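Local coordinates for acetylglutamate kinase (Streptococcus mutans, PDB 3L86), which probably catalyses the ATP-dependent phosphorylation of N-acetyl-L-glutamate, the second step on the route from glutamate to N-acetylornithine in arginine biosynthesis, at residues 38-43 and 70-75; 44-49 and 212-217; 128-133 and 174-179; 206-211 and 263-268. All blocks are in the same frame, centred on the assembly; numbering follows the deposited sequence.

Contact 1. Residues 38-43 and 70-75. With NLG (N-acetyl-L-glutamate), chain C.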
loop_
_atom_site.group_PDB
_atom_site.type_symbol
_atom_site.label_atom_id
_atom_site.label_comp_id
_atom_site.label_asym_id
_atom_site.label_seq_id
_atom_site.Cartn_x
_atom_site.Cartn_y
_atom_site.Cartn_z
ATOM N N ILE A 38 14.033 8.755 -4.556
ATOM C CA ILE A 38 13.323 7.628 -3.949
ATOM C C ILE A 38 11.819 7.876 -4.161
ATOM O O ILE A 38 11.306 8.950 -3.743
ATOM C CB ILE A 38 13.553 7.529 -2.413
ATOM C CG1 ILE A 38 14.996 7.112 -2.125
ATOM C CG2 ILE A 38 12.650 6.471 -1.806
ATOM C CD1 ILE A 38 15.292 6.777 -0.632
ATOM N N ILE A 39 11.137 6.902 -4.787
ATOM C CA ILE A 39 9.661 6.871 -4.863
ATOM C C ILE A 39 9.067 5.528 -4.346
ATOM O O ILE A 39 9.525 4.426 -4.718
ATOM C CB ILE A 39 9.201 7.077 -6.317
ATOM C CG1 ILE A 39 9.721 8.427 -6.860
ATOM C CG2 ILE A 39 7.663 6.927 -6.472
ATOM C CD1 ILE A 39 9.497 8.522 -8.412
ATOM N N VAL A 40 8.092 5.639 -3.437
ATOM C CA VAL A 40 7.304 4.478 -2.993
ATOM C C VAL A 40 6.001 4.392 -3.830
ATOM O O VAL A 40 5.277 5.387 -3.958
ATOM C CB VAL A 40 7.011 4.548 -1.462
ATOM C CG1 VAL A 40 6.056 3.387 -0.979
ATOM C CG2 VAL A 40 8.396 4.530 -0.669
ATOM N N ILE A 41 5.766 3.230 -4.448
ATOM C CA ILE A 41 4.520 2.936 -5.203
ATOM C C ILE A 41 3.680 1.880 -4.475
ATOM O O ILE A 41 4.096 0.724 -4.356
ATOM C CB ILE A 41 4.842 2.443 -6.603
ATOM C CG1 ILE A 41 5.674 3.533 -7.322
ATOM C CG2 ILE A 41 3.546 2.097 -7.439
ATOM C CD1 ILE A 41 6.803 3.014 -8.170
ATOM N N LYS A 42 2.483 2.268 -4.030
ATOM C CA LYS A 42 1.539 1.322 -3.424
ATOM C C LYS A 42 0.488 0.922 -4.483
ATOM O O LYS A 42 -0.103 1.770 -5.164
ATOM C CB LYS A 42 0.891 2.014 -2.219
ATOM C CG LYS A 42 0.065 1.145 -1.241
ATOM C CD LYS A 42 -1.147 0.457 -1.864
ATOM C CE LYS A 42 -2.359 1.339 -2.126
ATOM N NZ LYS A 42 -3.568 0.393 -1.854
ATOM N N ILE A 43 0.269 -0.366 -4.657
ATOM C CA ILE A 43 -0.611 -0.874 -5.741
ATOM C C ILE A 43 -1.813 -1.601 -5.092
ATOM O O ILE A 43 -1.605 -2.588 -4.320
ATOM C CB ILE A 43 0.204 -1.814 -6.766
ATOM C CG1 ILE A 43 1.396 -1.096 -7.364
ATOM C CG2 ILE A 43 -0.677 -2.289 -7.983
ATOM C CD1 ILE A 43 2.514 -2.020 -7.894
ATOM N N VAL A 70 10.477 1.372 -4.246
ATOM C CA VAL A 70 9.976 0.317 -3.326
ATOM C C VAL A 70 8.495 0.160 -3.628
ATOM O O VAL A 70 7.814 1.175 -3.750
ATOM C CB VAL A 70 10.169 0.699 -1.815
ATOM C CG1 VAL A 70 9.507 -0.328 -0.911
ATOM C CG2 VAL A 70 11.712 0.827 -1.453
ATOM N N ILE A 71 8.012 -1.084 -3.793
ATOM C CA ILE A 71 6.609 -1.389 -4.073
ATOM C C ILE A 71 5.921 -2.093 -2.862
ATOM O O ILE A 71 6.456 -3.081 -2.285
ATOM C CB ILE A 71 6.433 -2.251 -5.373
ATOM C CG1 ILE A 71 6.706 -1.422 -6.644
ATOM C CG2 ILE A 71 4.980 -2.954 -5.468
ATOM C CD1 ILE A 71 6.838 -2.296 -7.934
ATOM N N VAL A 72 4.778 -1.532 -2.444
ATOM C CA VAL A 72 3.875 -2.066 -1.408
ATOM C C VAL A 72 2.564 -2.369 -2.172
ATOM O O VAL A 72 2.267 -1.701 -3.162
ATOM C CB VAL A 72 3.627 -1.023 -0.278
ATOM C CG1 VAL A 72 2.492 -1.464 0.717
ATOM C CG2 VAL A 72 5.015 -0.661 0.452
ATOM N N HIS A 73 1.870 -3.446 -1.774
ATOM C CA HIS A 73 0.616 -3.848 -2.373
ATOM C C HIS A 73 -0.370 -4.435 -1.323
ATOM O O HIS A 73 0.066 -5.020 -0.252
ATOM C CB HIS A 73 0.839 -4.842 -3.528
ATOM C CG HIS A 73 1.155 -6.244 -3.096
ATOM N ND1 HIS A 73 0.168 -7.154 -2.722
ATOM C CD2 HIS A 73 2.332 -6.915 -3.047
ATOM C CE1 HIS A 73 0.741 -8.312 -2.423
ATOM N NE2 HIS A 73 2.048 -8.201 -2.640
ATOM N N GLY A 74 -1.665 -4.271 -1.610
ATOM C CA GLY A 74 -2.751 -4.943 -0.842
ATOM C C GLY A 74 -3.441 -6.042 -1.655
ATOM O O GLY A 74 -2.784 -6.769 -2.458
ATOM N N GLY A 75 -4.755 -6.185 -1.471
ATOM C CA GLY A 75 -5.503 -7.277 -2.119
ATOM C C GLY A 75 -6.924 -7.520 -1.604
ATOM O O GLY A 75 -7.417 -8.650 -1.642
HETATM C CA NLG C . -6.502 -5.001 4.757
HETATM C C NLG C . -6.953 -4.659 6.061
HETATM O OXT NLG C . -8.091 -4.272 6.345
HETATM O O NLG C . -6.438 -4.531 7.109
HETATM C CB NLG C . -5.311 -5.523 3.935
HETATM C CG NLG C . -5.341 -5.536 2.351
HETATM C CD NLG C . -5.531 -4.242 1.452
HETATM O OE1 NLG C . -5.379 -3.180 1.984
HETATM O OE2 NLG C . -5.858 -4.255 0.254
HETATM C C7 NLG C . -8.191 -6.214 3.670
HETATM C C8 NLG C . -8.920 -6.176 2.708
HETATM O O7 NLG C . -8.100 -7.091 4.494
HETATM N N2 NLG C . -7.398 -5.247 3.929
#

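Contact 2. Residues 44-49 and 212-217. With ADP (adenosine-5'-diphosphate), chain B.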
loop_
_atom_site.group_PDB
_atom_site.type_symbol
_atom_site.label_atom_id
_atom_site.label_comp_id
_atom_site.label_asym_id
_atom_site.label_seq_id
_atom_site.Cartn_x
_atom_site.Cartn_y
_atom_site.Cartn_z
ATOM N N GLY A 44 -3.059 -1.132 -5.383
ATOM C CA GLY A 44 -4.329 -1.765 -4.846
ATOM C C GLY A 44 -4.740 -3.128 -5.419
ATOM O O GLY A 44 -4.092 -3.643 -6.304
ATOM N N GLY A 45 -5.806 -3.740 -4.908
ATOM C CA GLY A 45 -6.208 -5.100 -5.369
ATOM C C GLY A 45 -6.513 -5.193 -6.870
ATOM O O GLY A 45 -5.804 -5.881 -7.636
ATOM N N VAL A 46 -7.575 -4.498 -7.291
ATOM C CA VAL A 46 -7.963 -4.460 -8.725
ATOM C C VAL A 46 -6.787 -3.938 -9.616
ATOM O O VAL A 46 -6.442 -4.514 -10.675
ATOM C CB VAL A 46 -9.287 -3.639 -8.898
ATOM C CG1 VAL A 46 -9.612 -3.339 -10.387
ATOM C CG2 VAL A 46 -10.495 -4.385 -8.233
ATOM N N ALA A 47 -6.177 -2.841 -9.182
ATOM C CA ALA A 47 -5.145 -2.142 -9.946
ATOM C C ALA A 47 -3.998 -3.085 -10.292
ATOM O O ALA A 47 -3.401 -2.974 -11.384
ATOM C CB ALA A 47 -4.636 -0.947 -9.134
ATOM N N SER A 48 -3.673 -4.008 -9.382
ATOM C CA SER A 48 -2.565 -4.935 -9.673
ATOM C C SER A 48 -2.866 -6.017 -10.719
ATOM O O SER A 48 -1.924 -6.714 -11.152
ATOM C CB SER A 48 -2.072 -5.600 -8.390
ATOM O OG SER A 48 -2.983 -6.561 -7.944
ATOM N N GLN A 49 -4.148 -6.139 -11.134
ATOM C CA GLN A 49 -4.570 -7.184 -12.062
ATOM C C GLN A 49 -4.741 -6.628 -13.477
ATOM O O GLN A 49 -5.114 -7.354 -14.390
ATOM C CB GLN A 49 -5.896 -7.839 -11.610
ATOM C CG GLN A 49 -5.937 -8.394 -10.174
ATOM C CD GLN A 49 -5.001 -9.579 -9.938
ATOM O OE1 GLN A 49 -5.114 -10.629 -10.582
ATOM N NE2 GLN A 49 -4.049 -9.406 -9.003
ATOM N N MET A 212 -1.903 3.953 -5.889
ATOM C CA MET A 212 -2.540 3.619 -7.167
ATOM C C MET A 212 -3.718 2.669 -6.913
ATOM O O MET A 212 -3.574 1.690 -6.161
ATOM C CB MET A 212 -1.507 2.949 -8.117
ATOM C CG MET A 212 -1.771 3.260 -9.605
ATOM S SD MET A 212 -0.538 2.581 -10.789
ATOM C CE MET A 212 -1.022 0.872 -10.707
ATOM N N THR A 213 -4.872 2.988 -7.511
ATOM C CA THR A 213 -6.114 2.374 -7.129
ATOM C C THR A 213 -7.003 2.254 -8.392
ATOM O O THR A 213 -6.484 2.342 -9.549
ATOM C CB THR A 213 -6.826 3.191 -5.983
ATOM O OG1 THR A 213 -8.094 2.594 -5.654
ATOM C CG2 THR A 213 -7.029 4.682 -6.333
ATOM N N ASN A 214 -8.310 2.032 -8.210
ATOM C CA ASN A 214 -9.161 1.781 -9.372
ATOM C C ASN A 214 -10.245 2.880 -9.583
ATOM O O ASN A 214 -11.368 2.615 -10.083
ATOM C CB ASN A 214 -9.728 0.336 -9.340
ATOM C CG ASN A 214 -10.721 0.109 -8.221
ATOM O OD1 ASN A 214 -10.678 0.797 -7.193
ATOM N ND2 ASN A 214 -11.709 -0.770 -8.459
ATOM N N VAL A 215 -9.895 4.102 -9.183
ATOM C CA VAL A 215 -10.684 5.302 -9.441
ATOM C C VAL A 215 -9.690 6.350 -9.901
ATOM O O VAL A 215 -8.487 6.277 -9.555
ATOM C CB VAL A 215 -11.539 5.727 -8.197
ATOM C CG1 VAL A 215 -10.639 5.991 -6.953
ATOM C CG2 VAL A 215 -12.350 6.914 -8.524
ATOM N N LYS A 216 -10.162 7.336 -10.686
ATOM C CA LYS A 216 -9.265 8.360 -11.250
ATOM C C LYS A 216 -8.757 9.476 -10.334
ATOM O O LYS A 216 -7.810 10.223 -10.700
ATOM C CB LYS A 216 -9.847 8.925 -12.556
ATOM C CG LYS A 216 -9.902 7.794 -13.601
ATOM C CD LYS A 216 -10.143 8.277 -15.038
ATOM C CE LYS A 216 -10.113 7.078 -16.038
ATOM N NZ LYS A 216 -8.738 6.628 -16.487
ATOM N N GLY A 217 -9.286 9.556 -9.127
ATOM C CA GLY A 217 -8.832 10.592 -8.217
ATOM C C GLY A 217 -9.778 10.501 -7.032
ATOM O O GLY A 217 -10.547 9.533 -6.917
HETATM P PB ADP B . -7.793 -0.193 -3.132
HETATM O O1B ADP B . -7.242 0.138 -1.775
HETATM O O2B ADP B . -7.081 0.490 -4.308
HETATM O O3B ADP B . -7.862 -1.665 -3.341
HETATM P PA ADP B . -10.456 0.563 -2.026
HETATM O O1A ADP B . -11.813 0.030 -2.468
HETATM O O2A ADP B . -9.955 0.119 -0.681
HETATM O O3A ADP B . -9.331 0.322 -3.213
HETATM O "O5'" ADP B . -10.631 2.169 -2.075
HETATM C "C5'" ADP B . -11.016 2.793 -3.326
HETATM C "C4'" ADP B . -12.559 3.005 -3.327
HETATM O "O4'" ADP B . -13.016 4.003 -2.391
HETATM C "C3'" ADP B . -13.131 3.473 -4.674
HETATM O "O3'" ADP B . -13.253 2.335 -5.521
HETATM C "C2'" ADP B . -14.514 3.991 -4.300
HETATM O "O2'" ADP B . -15.399 2.881 -4.381
HETATM C "C1'" ADP B . -14.394 4.304 -2.810
HETATM N N9 ADP B . -14.657 5.744 -2.543
HETATM C C8 ADP B . -15.415 6.183 -1.497
HETATM N N7 ADP B . -15.439 7.542 -1.491
HETATM C C5 ADP B . -14.719 7.962 -2.561
HETATM C C6 ADP B . -14.378 9.246 -3.165
HETATM N N6 ADP B . -14.755 10.412 -2.576
HETATM N N1 ADP B . -13.584 9.264 -4.272
HETATM C C2 ADP B . -13.165 8.149 -4.848
HETATM N N3 ADP B . -13.442 6.939 -4.360
HETATM C C4 ADP B . -14.217 6.778 -3.246
#

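Contact 3. Residues 128-133 and 174-179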
loop_
_atom_site.group_PDB
_atom_site.type_symbol
_atom_site.label_atom_id
_atom_site.label_comp_id
_atom_site.label_asym_id
_atom_site.label_seq_id
_atom_site.Cartn_x
_atom_site.Cartn_y
_atom_site.Cartn_z
ATOM N N VAL A 128 12.159 -5.700 -15.632
ATOM C CA VAL A 128 12.443 -5.099 -14.302
ATOM C C VAL A 128 13.068 -6.097 -13.305
ATOM O O VAL A 128 12.581 -7.232 -13.155
ATOM C CB VAL A 128 11.156 -4.519 -13.688
ATOM C CG1 VAL A 128 11.432 -3.909 -12.300
ATOM C CG2 VAL A 128 10.585 -3.471 -14.632
ATOM N N SER A 129 14.142 -5.684 -12.646
ATOM C CA SER A 129 14.757 -6.468 -11.604
ATOM C C SER A 129 14.100 -6.195 -10.245
ATOM O O SER A 129 14.085 -5.057 -9.794
ATOM C CB SER A 129 16.281 -6.207 -11.569
ATOM O OG SER A 129 16.770 -6.456 -10.254
ATOM N N CYS A 130 13.531 -7.240 -9.627
ATOM C CA CYS A 130 12.677 -7.123 -8.425
ATOM C C CYS A 130 12.594 -8.486 -7.694
ATOM O O CYS A 130 12.955 -9.518 -8.275
ATOM C CB CYS A 130 11.223 -6.700 -8.801
ATOM S SG CYS A 130 10.326 -7.814 -9.952
ATOM N N GLN A 131 12.069 -8.484 -6.460
ATOM C CA GLN A 131 11.991 -9.710 -5.640
ATOM C C GLN A 131 10.853 -9.600 -4.626
ATOM O O GLN A 131 10.813 -8.657 -3.899
ATOM C CB GLN A 131 13.339 -9.925 -4.870
ATOM C CG GLN A 131 13.322 -11.142 -3.924
ATOM C CD GLN A 131 13.068 -12.438 -4.666
ATOM O OE1 GLN A 131 13.838 -12.801 -5.564
ATOM N NE2 GLN A 131 11.998 -13.161 -4.295
ATOM N N GLN A 132 9.938 -10.560 -4.584
ATOM C CA GLN A 132 8.925 -10.635 -3.492
ATOM C C GLN A 132 9.592 -11.010 -2.162
ATOM O O GLN A 132 10.316 -12.036 -2.122
ATOM C CB GLN A 132 7.869 -11.685 -3.867
ATOM C CG GLN A 132 6.827 -11.995 -2.817
ATOM C CD GLN A 132 5.769 -12.995 -3.355
ATOM O OE1 GLN A 132 6.099 -14.021 -3.965
ATOM N NE2 GLN A 132 4.518 -12.683 -3.148
ATOM N N LEU A 133 9.408 -10.210 -1.092
ATOM C CA LEU A 133 9.766 -10.690 0.261
ATOM C C LEU A 133 8.783 -11.724 0.823
ATOM O O LEU A 133 7.571 -11.532 0.709
ATOM C CB LEU A 133 9.930 -9.527 1.266
ATOM C CG LEU A 133 11.283 -8.774 1.144
ATOM C CD1 LEU A 133 11.499 -8.232 -0.230
ATOM C CD2 LEU A 133 11.401 -7.631 2.189
ATOM N N ILE A 174 14.128 -4.098 -7.000
ATOM C CA ILE A 174 12.971 -3.470 -6.309
ATOM C C ILE A 174 12.382 -4.482 -5.332
ATOM O O ILE A 174 11.927 -5.544 -5.759
ATOM C CB ILE A 174 11.860 -3.028 -7.293
ATOM C CG1 ILE A 174 12.408 -1.988 -8.290
ATOM C CG2 ILE A 174 10.675 -2.424 -6.525
ATOM C CD1 ILE A 174 11.518 -1.719 -9.514
ATOM N N PRO A 175 12.389 -4.153 -4.026
ATOM C CA PRO A 175 11.644 -5.053 -3.127
ATOM C C PRO A 175 10.139 -4.882 -3.280
ATOM O O PRO A 175 9.670 -3.748 -3.237
ATOM C CB PRO A 175 12.038 -4.576 -1.731
ATOM C CG PRO A 175 12.482 -3.069 -1.889
ATOM C CD PRO A 175 13.149 -3.087 -3.308
ATOM N N ILE A 176 9.417 -6.009 -3.387
ATOM C CA ILE A 176 7.932 -6.062 -3.335
ATOM C C ILE A 176 7.388 -6.579 -1.970
ATOM O O ILE A 176 7.642 -7.757 -1.561
ATOM C CB ILE A 176 7.383 -6.891 -4.510
ATOM C CG1 ILE A 176 7.767 -6.216 -5.858
ATOM C CG2 ILE A 176 5.832 -7.013 -4.450
ATOM C CD1 ILE A 176 7.748 -7.212 -7.084
ATOM N N LEU A 177 6.653 -5.700 -1.282
ATOM C CA LEU A 177 6.094 -5.985 0.063
ATOM C C LEU A 177 4.590 -6.067 0.153
ATOM O O LEU A 177 3.877 -5.064 0.014
ATOM C CB LEU A 177 6.442 -4.868 1.013
ATOM C CG LEU A 177 7.573 -4.845 1.965
ATOM C CD1 LEU A 177 8.876 -5.032 1.175
ATOM C CD2 LEU A 177 7.566 -3.483 2.727
ATOM N N ALA A 178 4.096 -7.239 0.501
ATOM C CA ALA A 178 2.663 -7.415 0.841
ATOM C C ALA A 178 2.289 -6.706 2.154
ATOM O O ALA A 178 3.169 -6.501 3.001
ATOM C CB ALA A 178 2.343 -8.910 0.968
ATOM N N SER A 179 0.981 -6.418 2.352
ATOM C CA SER A 179 0.569 -5.688 3.550
ATOM C C SER A 179 0.385 -6.608 4.774
ATOM O O SER A 179 -0.783 -6.964 5.120
ATOM C CB SER A 179 -0.700 -4.870 3.312
ATOM O OG SER A 179 -1.772 -5.676 2.810
HETATM O O HOH W 1 5.947 -9.434 -0.106
#

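Contact 4. Residues 206-211 and 263-268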
loop_
_atom_site.group_PDB
_atom_site.type_symbol
_atom_site.label_atom_id
_atom_site.label_comp_id
_atom_site.label_asym_id
_atom_site.label_seq_id
_atom_site.Cartn_x
_atom_site.Cartn_y
_atom_site.Cartn_z
ATOM N N ALA A 206 10.993 9.421 1.591
ATOM C CA ALA A 206 10.751 9.423 0.118
ATOM C C ALA A 206 10.430 10.806 -0.482
ATOM O O ALA A 206 9.913 11.663 0.198
ATOM C CB ALA A 206 9.623 8.406 -0.257
ATOM N N ASP A 207 10.783 11.022 -1.764
ATOM C CA ASP A 207 10.377 12.227 -2.475
ATOM C C ASP A 207 8.885 12.252 -2.672
ATOM O O ASP A 207 8.284 13.325 -2.606
ATOM C CB ASP A 207 11.028 12.303 -3.883
ATOM C CG ASP A 207 12.541 12.388 -3.821
ATOM O OD1 ASP A 207 13.237 11.874 -4.714
ATOM O OD2 ASP A 207 13.069 12.953 -2.852
ATOM N N LYS A 208 8.285 11.086 -2.942
ATOM C CA LYS A 208 6.886 11.010 -3.341
ATOM C C LYS A 208 6.302 9.605 -3.062
ATOM O O LYS A 208 7.011 8.587 -3.171
ATOM C CB LYS A 208 6.791 11.274 -4.863
ATOM C CG LYS A 208 5.351 11.216 -5.426
ATOM C CD LYS A 208 5.320 11.590 -6.908
ATOM C CE LYS A 208 3.901 11.874 -7.373
ATOM N NZ LYS A 208 3.916 12.265 -8.820
ATOM N N LEU A 209 5.024 9.562 -2.691
ATOM C CA LEU A 209 4.228 8.307 -2.571
ATOM C C LEU A 209 3.037 8.314 -3.594
ATOM O O LEU A 209 2.274 9.315 -3.704
ATOM C CB LEU A 209 3.682 8.192 -1.131
ATOM C CG LEU A 209 2.563 7.155 -0.829
ATOM C CD1 LEU A 209 3.107 5.699 -1.047
ATOM C CD2 LEU A 209 2.044 7.292 0.641
ATOM N N ILE A 210 2.881 7.225 -4.345
ATOM C CA ILE A 210 1.773 7.065 -5.295
ATOM C C ILE A 210 0.848 6.009 -4.695
ATOM O O ILE A 210 1.278 4.878 -4.410
ATOM C CB ILE A 210 2.322 6.667 -6.726
ATOM C CG1 ILE A 210 3.281 7.766 -7.225
ATOM C CG2 ILE A 210 1.184 6.456 -7.712
ATOM C CD1 ILE A 210 4.090 7.454 -8.556
ATOM N N LEU A 211 -0.406 6.375 -4.441
ATOM C CA LEU A 211 -1.395 5.418 -3.994
ATOM C C LEU A 211 -2.287 5.030 -5.205
ATOM O O LEU A 211 -3.307 5.699 -5.517
ATOM C CB LEU A 211 -2.254 6.015 -2.816
ATOM C CG LEU A 211 -1.473 6.339 -1.516
ATOM C CD1 LEU A 211 -2.244 7.267 -0.570
ATOM C CD2 LEU A 211 -1.020 5.099 -0.727
ATOM N N GLN A 263 5.175 15.150 -1.960
ATOM C CA GLN A 263 3.894 14.978 -2.685
ATOM C C GLN A 263 3.289 13.553 -2.542
ATOM O O GLN A 263 4.055 12.573 -2.549
ATOM C CB GLN A 263 4.133 15.180 -4.170
ATOM C CG GLN A 263 4.765 16.496 -4.581
ATOM C CD GLN A 263 4.885 16.538 -6.075
ATOM O OE1 GLN A 263 5.347 15.564 -6.724
ATOM N NE2 GLN A 263 4.415 17.626 -6.659
ATOM N N VAL A 264 1.949 13.438 -2.382
ATOM C CA VAL A 264 1.248 12.155 -2.562
ATOM C C VAL A 264 0.260 12.230 -3.791
ATOM O O VAL A 264 -0.439 13.232 -3.965
ATOM C CB VAL A 264 0.466 11.755 -1.261
ATOM C CG1 VAL A 264 -0.298 10.413 -1.462
ATOM C CG2 VAL A 264 1.392 11.624 -0.088
ATOM N N LEU A 265 0.225 11.201 -4.644
ATOM C CA LEU A 265 -0.741 11.117 -5.755
ATOM C C LEU A 265 -1.737 9.973 -5.531
ATOM O O LEU A 265 -1.334 8.842 -5.235
ATOM C CB LEU A 265 0.015 10.900 -7.065
ATOM C CG LEU A 265 -0.800 10.711 -8.357
ATOM C CD1 LEU A 265 -1.480 12.088 -8.692
ATOM C CD2 LEU A 265 0.113 10.278 -9.497
ATOM N N ILE A 266 -3.034 10.275 -5.596
ATOM C CA ILE A 266 -4.113 9.283 -5.640
ATOM C C ILE A 266 -4.777 9.271 -7.072
ATOM O O ILE A 266 -5.293 10.313 -7.549
ATOM C CB ILE A 266 -5.174 9.586 -4.529
ATOM C CG1 ILE A 266 -4.531 9.403 -3.139
ATOM C CG2 ILE A 266 -6.445 8.677 -4.655
ATOM C CD1 ILE A 266 -5.432 9.819 -1.955
ATOM N N GLY A 267 -4.749 8.115 -7.747
ATOM C CA GLY A 267 -5.349 7.942 -9.119
ATOM C C GLY A 267 -5.138 6.501 -9.656
ATOM O O GLY A 267 -4.725 5.590 -8.927
ATOM N N ASP A 268 -5.448 6.277 -10.921
ATOM C CA ASP A 268 -5.389 4.931 -11.482
ATOM C C ASP A 268 -4.096 4.679 -12.285
ATOM O O ASP A 268 -4.002 3.689 -13.015
ATOM C CB ASP A 268 -6.653 4.605 -12.316
ATOM C CG ASP A 268 -6.684 5.272 -13.721
ATOM O OD1 ASP A 268 -5.780 6.051 -14.043
ATOM O OD2 ASP A 268 -7.637 4.993 -14.532
#

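Contact 1. Residues 38-43 and 70-75
Lys42 and Val72 face each other across two parallel strands, and the lysine can be traced from this pairing to the phosphates. Its CB lies 4.1 Å from Val72 O. CG, held anti to the backbone N (chi1 -168°), meets Val72 CG1 at the same distance, the two side chains crossing obliquely. Bends at the next three torsions then carry CD and CE off the valine and along the ends of the strands, leaving NZ beside the phosphates of the bound ADP. Lys42 and Lys249 are both predicted to stabilise the transition state, and their amino groups gather here beside the phosphates.

Ile41, Ile43, Ile71 and His73 share the other face of the sheet. Ile43 CD1 reaches diagonally back to Ile71 CG2 at 3.6 Å, the tightest apolar touch between the segments. Five backbone bonds alternate between the strands, from Val70 N to Ile39 O at one end to Gly74 N to Ile43 O at the other. Past the last of them, the His73 ring donates in its own plane from ND1 to a lone pair of Gly74 O (3.0 Å), which fixes the ring against the backbone where the strand gives way to Gly74 and Gly75. Gly75 N then gives a nearly straight bond (171°) to OE2 of N-acetyl-L-glutamate, at 2.8 Å.

The strands belong to a beta-alpha-beta unit with helix 53-64. Strand 208-212 pairs with the outer side of 38-43 and strand 174-182 with that of 68-73. Helix 193-203 packs on Val40, Lys42 and Val72, while helix 101-125 packs on Ile71 and His73.

Contact 2. Residues 44-49 and 212-217
Gly44 and Met212 supply the hydrogen bond that joins the two loops, from Gly44 N to Met212 O at 3.0 Å and somewhat bent (148°). It continues the strand ladder by one step just where both chains leave the sheet. Within the 44-49 loop, Ser48 OG donates to Gly45 O.

Van der Waals contacts follow. Ala47 turns its methyl toward the other loop, where CB rests 3.8 Å from Thr213 O and faces the methyl end of Met212. Val46 crosses Asn214 at about a right angle, with its CB and both methyls against the amide nitrogen and its CG1 also 3.8 Å from Asn214 CB.

Bonds to ADP form the third group, and the nucleotide bridges the loops. Thr213 points its CB away from the 44-49 loop; OG1, anti to the backbone N (chi1 178°), donates to O2B of the terminal phosphate at 2.7 Å. From the other loop Gly45 N reaches O3B only weakly, at 3.3 Å. Lacking a side chain, Gly44 allows that phosphate close to its CA, 3.6 Å from O2B. Asn214 OD1 accepts a weak bond from the ribose O3', and Val215 CG1 lies 3.9 Å from C2 of the adenine.

The first loop leads from strand 38-43 into helix 53-64 and the second from strand 208-212 toward 219-220. Ser48 packs on helix 101-125, Thr213 and Val215 touch helix 246-258, and the Thr213 backbone bonds to Gly267 at the end of strand 263-267.

Contact 3. Residues 128-133 and 174-179
Cys130, Gln131 and Gln132 pair in parallel with Ile174, Pro175 and Ile176, the strand axes 25° apart, through four backbone bonds running from Ile174 N to Ser129 O through to Leu133 N to Ile176 O. Pro175 has no N-H to give but sits at a position that needs none on this side. Ile174 and Ile176 line one face: CD1 of Ile174 touches Val128 CG1 at 3.5 Å. CG1 of Ile176 stands beside the backbone N (chi1 -62°), which carries its CD1 equally near CB and SG of Cys130, at 3.9 Å. On the other face Leu133 lies alongside both Pro175 and Leu177, its CD1 4.0 Å from Pro175 CB and its CD2 3.8 Å from Leu177 CD1.

Where the strands part, a water links Leu133 O and Ala178 N across the widening gap and adds a second donor to Ile176 O, which already accepts from Leu133 N.

Helices 53-64 and 101-125 pack on the face of Cys130 and the isoleucines, and helix 162-170 on that of Leu133 and Pro175. Such a largely parallel sheet between helical layers is characteristic of the amino acid kinase fold, and strand 174-182 carries it on to Ser179 in the N-acetyl-L-glutamate pocket.

Contact 4. Residues 206-211 and 263-268
Leu211 places CG beside its backbone N (chi1 -63°), and with the second torsion extended, its CD1 reaches both Val264 and Ile266 of the adjoining strand. It meets Val264 CG1 at a slant, at 3.8 Å, and Ile266 CG1 at 4.0 Å, the latter side chain lying alongside and pointing the same way. Val264 contributes the methyl that stands beside its carbonyl carbon, which also brings CG1 to 3.6 Å from Leu209 O.

Lys208, on the opposite face, has a fully extended chain (chi1 180°) that slants across the neighbouring strand. Its CG lies 3.4 Å from Gln263 O, and further out CE packs 4.0 Å from Leu265 CB. The amino group ends 4.2 Å from Gln263 OE1, too far for a hydrogen bond, and the aliphatic part of the lysine is what makes the contact. Ile210 CG2 approaches Leu265 CD2 more loosely on this same face.

Three backbone bonds of the parallel pattern hold the strands in register: Leu209 N to Gln263 O, Leu265 N to Leu209 O, and Leu211 N to Leu265 O. The last is both the shortest, at 2.8 Å, and aligned nearly along the C=O axis (177°).

Strand 38-43 flanks 208-212 on its other side, and Asp207 OD1 accepts a bond from Ile38 N there. Strand 274-277 runs beside 263-267 in the antiparallel sense. Helix 246-258 packs on Leu209 and Val264, and helix 193-203 on Leu209 and Leu211, so the leucine and valine face lies beneath helices.

Overall arrangement
From the N terminus, strand 38-43 finds its partner first: contact 1 closes the short loop through helix 53-64. The 44-49 loop, already passed, waits until 212-217 for its partner, so contact 2 crosses contact 1 and encloses most of the chain between. Contact 3 is nested inside that long loop and extends the sheet beyond strand 68-73. Contact 4 opens just before contact 2 closes, and the two cross. Contacts 1, 3 and 4 thus build one continuous sheet, while contact 2 ties its loop ends around ADP, joined to contact 4 by the Lys216-Asp268 salt bridge. Contacts 3 and 4 lie about 18 Å apart, centre to centre.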